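Local atomic coordinates of uncharacterized protein (Klebsiella pneumoniae, PDB entry 2A2L), a protein that is of unknown function but belongs to the HbpS-like family, whose members include haem-degrading proteins, and assembles from eight copies of its chain. Residues I49-M52 / F56-S59. Residues are numbered along the deposited sequence; the frame is centred on the assembly and turned at random.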
ATOM      1  N   ILE A  49      -7.014  -6.444 -20.969  1.00 21.08           N
ATOM      2  CA  ILE A  49      -5.549  -6.598 -20.918  1.00 21.04           C
ATOM      3  C   ILE A  49      -5.125  -7.910 -21.563  1.00 21.00           C
ATOM      4  O   ILE A  49      -5.613  -8.955 -21.176  1.00 21.04           O
ATOM      5  CB  ILE A  49      -5.035  -6.620 -19.475  1.00 20.97           C
ATOM      6  CG1 ILE A  49      -5.295  -5.290 -18.793  1.00 20.96           C
ATOM      7  CG2 ILE A  49      -3.553  -7.030 -19.415  1.00 21.02           C
ATOM      8  CD1 ILE A  49      -5.016  -5.319 -17.277  1.00 36.14           C
ATOM      9  N   GLN A  50      -4.204  -7.856 -22.519  1.00 20.98           N
ATOM     10  CA  GLN A  50      -3.780  -9.039 -23.255  1.00 20.94           C
ATOM     11  C   GLN A  50      -2.268  -9.152 -23.433  1.00 20.97           C
ATOM     12  O   GLN A  50      -1.644  -8.290 -24.060  1.00 20.93           O
ATOM     13  CB  GLN A  50      -4.433  -9.041 -24.628  1.00 20.94           C
ATOM     14  CG  GLN A  50      -4.028 -10.199 -25.475  1.00 20.82           C
ATOM     15  CD  GLN A  50      -4.817 -10.284 -26.738  1.00 22.58           C
ATOM     16  OE1 GLN A  50      -5.978 -10.686 -26.713  1.00 18.34           O
ATOM     17  NE2 GLN A  50      -4.200  -9.901 -27.861  1.00 24.18           N
ATOM     18  N   ARG A  51      -1.698 -10.224 -22.886  1.00 21.01           N
ATOM     19  CA  ARG A  51      -0.250 -10.406 -22.861  1.00 21.14           C
ATOM     20  C   ARG A  51       0.232 -11.543 -23.777  1.00 21.16           C
ATOM     21  O   ARG A  51      -0.107 -12.710 -23.584  1.00 21.08           O
ATOM     22  CB  ARG A  51       0.290 -10.578 -21.435  1.00 21.08           C
ATOM     23  CG  ARG A  51       1.807 -10.790 -21.411  1.00 21.14           C
ATOM     24  CD  ARG A  51       2.418 -10.807 -20.014  1.00 21.33           C
ATOM     25  NE  ARG A  51       2.334 -12.129 -19.376  1.00 37.51           N
ATOM     26  CZ  ARG A  51       3.132 -13.163 -19.644  1.00 31.91           C
ATOM     27  NH1 ARG A  51       4.098 -13.064 -20.553  1.00 36.61           N
ATOM     28  NH2 ARG A  51       2.967 -14.309 -18.995  1.00 26.96           N
ATOM     29  N   MET A  52       1.010 -11.174 -24.786  1.00 21.27           N
ATOM     30  CA  MET A  52       1.744 -12.151 -25.561  1.00 21.41           C
ATOM     31  C   MET A  52       2.698 -12.984 -24.695  1.00 21.65           C
ATOM     32  O   MET A  52       3.289 -12.492 -23.719  1.00 21.63           O
ATOM     33  CB  MET A  52       2.490 -11.476 -26.713  1.00 21.45           C
ATOM     34  CG  MET A  52       1.566 -11.049 -27.850  1.00 21.44           C
ATOM     35  SD  MET A  52       2.294  -9.888 -28.981  1.00 20.84           S
ATOM     36  CE  MET A  52       0.989  -8.773 -29.228  1.00 11.28           C
ATOM     37  N   PHE A  56       7.252  -9.286 -21.497  1.00 22.68           N
ATOM     38  CA  PHE A  56       7.743  -9.089 -20.133  1.00 22.70           C
ATOM     39  C   PHE A  56       6.528  -9.062 -19.224  1.00 22.73           C
ATOM     40  O   PHE A  56       5.577  -8.318 -19.498  1.00 22.77           O
ATOM     41  CB  PHE A  56       8.519  -7.751 -19.984  1.00 22.70           C
ATOM     42  CG  PHE A  56       9.767  -7.638 -20.844  1.00 22.63           C
ATOM     43  CD1 PHE A  56      10.540  -8.768 -21.172  1.00 20.80           C
ATOM     44  CD2 PHE A  56      10.168  -6.401 -21.322  1.00 22.07           C
ATOM     45  CE1 PHE A  56      11.690  -8.655 -21.960  1.00 15.45           C
ATOM     46  CE2 PHE A  56      11.309  -6.271 -22.131  1.00 33.64           C
ATOM     47  CZ  PHE A  56      12.069  -7.406 -22.456  1.00 29.07           C
ATOM     48  N   VAL A  57       6.548  -9.868 -18.161  1.00 22.72           N
ATOM     49  CA  VAL A  57       5.471  -9.837 -17.160  1.00 22.71           C
ATOM     50  C   VAL A  57       5.395  -8.473 -16.463  1.00 22.74           C
ATOM     51  O   VAL A  57       4.299  -8.016 -16.089  1.00 22.80           O
ATOM     52  CB  VAL A  57       5.505 -11.055 -16.131  1.00 22.79           C
ATOM     53  CG1 VAL A  57       5.308 -12.396 -16.850  1.00 22.50           C
ATOM     54  CG2 VAL A  57       6.792 -11.089 -15.323  1.00 22.61           C
ATOM     55  N   SER A  58       6.544  -7.803 -16.354  1.00 22.67           N
ATOM     56  CA  SER A  58       6.605  -6.408 -15.918  1.00 22.61           C
ATOM     57  C   SER A  58       5.729  -5.472 -16.725  1.00 22.58           C
ATOM     58  O   SER A  58       5.358  -4.411 -16.247  1.00 22.59           O
ATOM     59  CB  SER A  58       8.044  -5.898 -15.976  1.00 22.66           C
ATOM     60  OG  SER A  58       8.868  -6.821 -16.654  1.00 22.65           O
ATOM     61  N   SER A  59       5.399  -5.861 -17.948  1.00 22.54           N
ATOM     62  CA  SER A  59       4.693  -4.967 -18.854  1.00 22.52           C
ATOM     63  C   SER A  59       3.158  -4.902 -18.732  1.00 22.48           C
ATOM     64  O   SER A  59       2.548  -4.113 -19.419  1.00 22.48           O
ATOM     65  CB  SER A  59       5.127  -5.206 -20.307  1.00 22.52           C
ATOM     66  OG  SER A  59       6.520  -4.979 -20.495  1.00 22.53           O
TER
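Arg51 and Val57 meet through one methyl group laid on a flat cation. The arginine's CB points toward the 56-59 turn. With CG anti to the backbone N (chi1 179°) and chi2 also extended, the first carbons run straight from the strand toward the turn. CD then passes 4.1 Å from the backbone O of Phe56, a loose approach. Rotation about CG-CD (chi3 84°) bends the chain, and a further turn about CD-NE (chi4 78°) presents a face of the guanidinium to Val57. The evidence that the methyl packs over a face is that CG1 of Val57 lies 3.6 Å from CZ of Arg51 and just as high above the guanidinium plane, over its centre. The flanking distances agree: the same methyl is 3.9 Å from NE, 4.0 Å from NH1 and 3.7 Å from NH2 of Arg51. No hydrogen bond joins the two segments, and they bury just 124 Å² between them.

Polar grip on the arginine comes from the second subunit, where Asp41 forms a salt bridge with NH2 and the backbone O of Thr46 accepts a hydrogen bond from NE. These two bonds probably fix the rotation of the guanidinium while the methyl packs against its face. The turn has its own brace: Ser59 N donates to Phe56 O at 2.9 Å, closing a type I beta turn.

The contact therefore links the end of strand 46-51, outermost in the four-stranded antiparallel sheet of its own chain, to the loop leading into helix 59-72. Arg51 also touches Val36 on strand 36-41 and Cys60 on that helix, while Ile49 and Gln50 pair antiparallel with a strand of the second subunit, carrying the sheet across the interface.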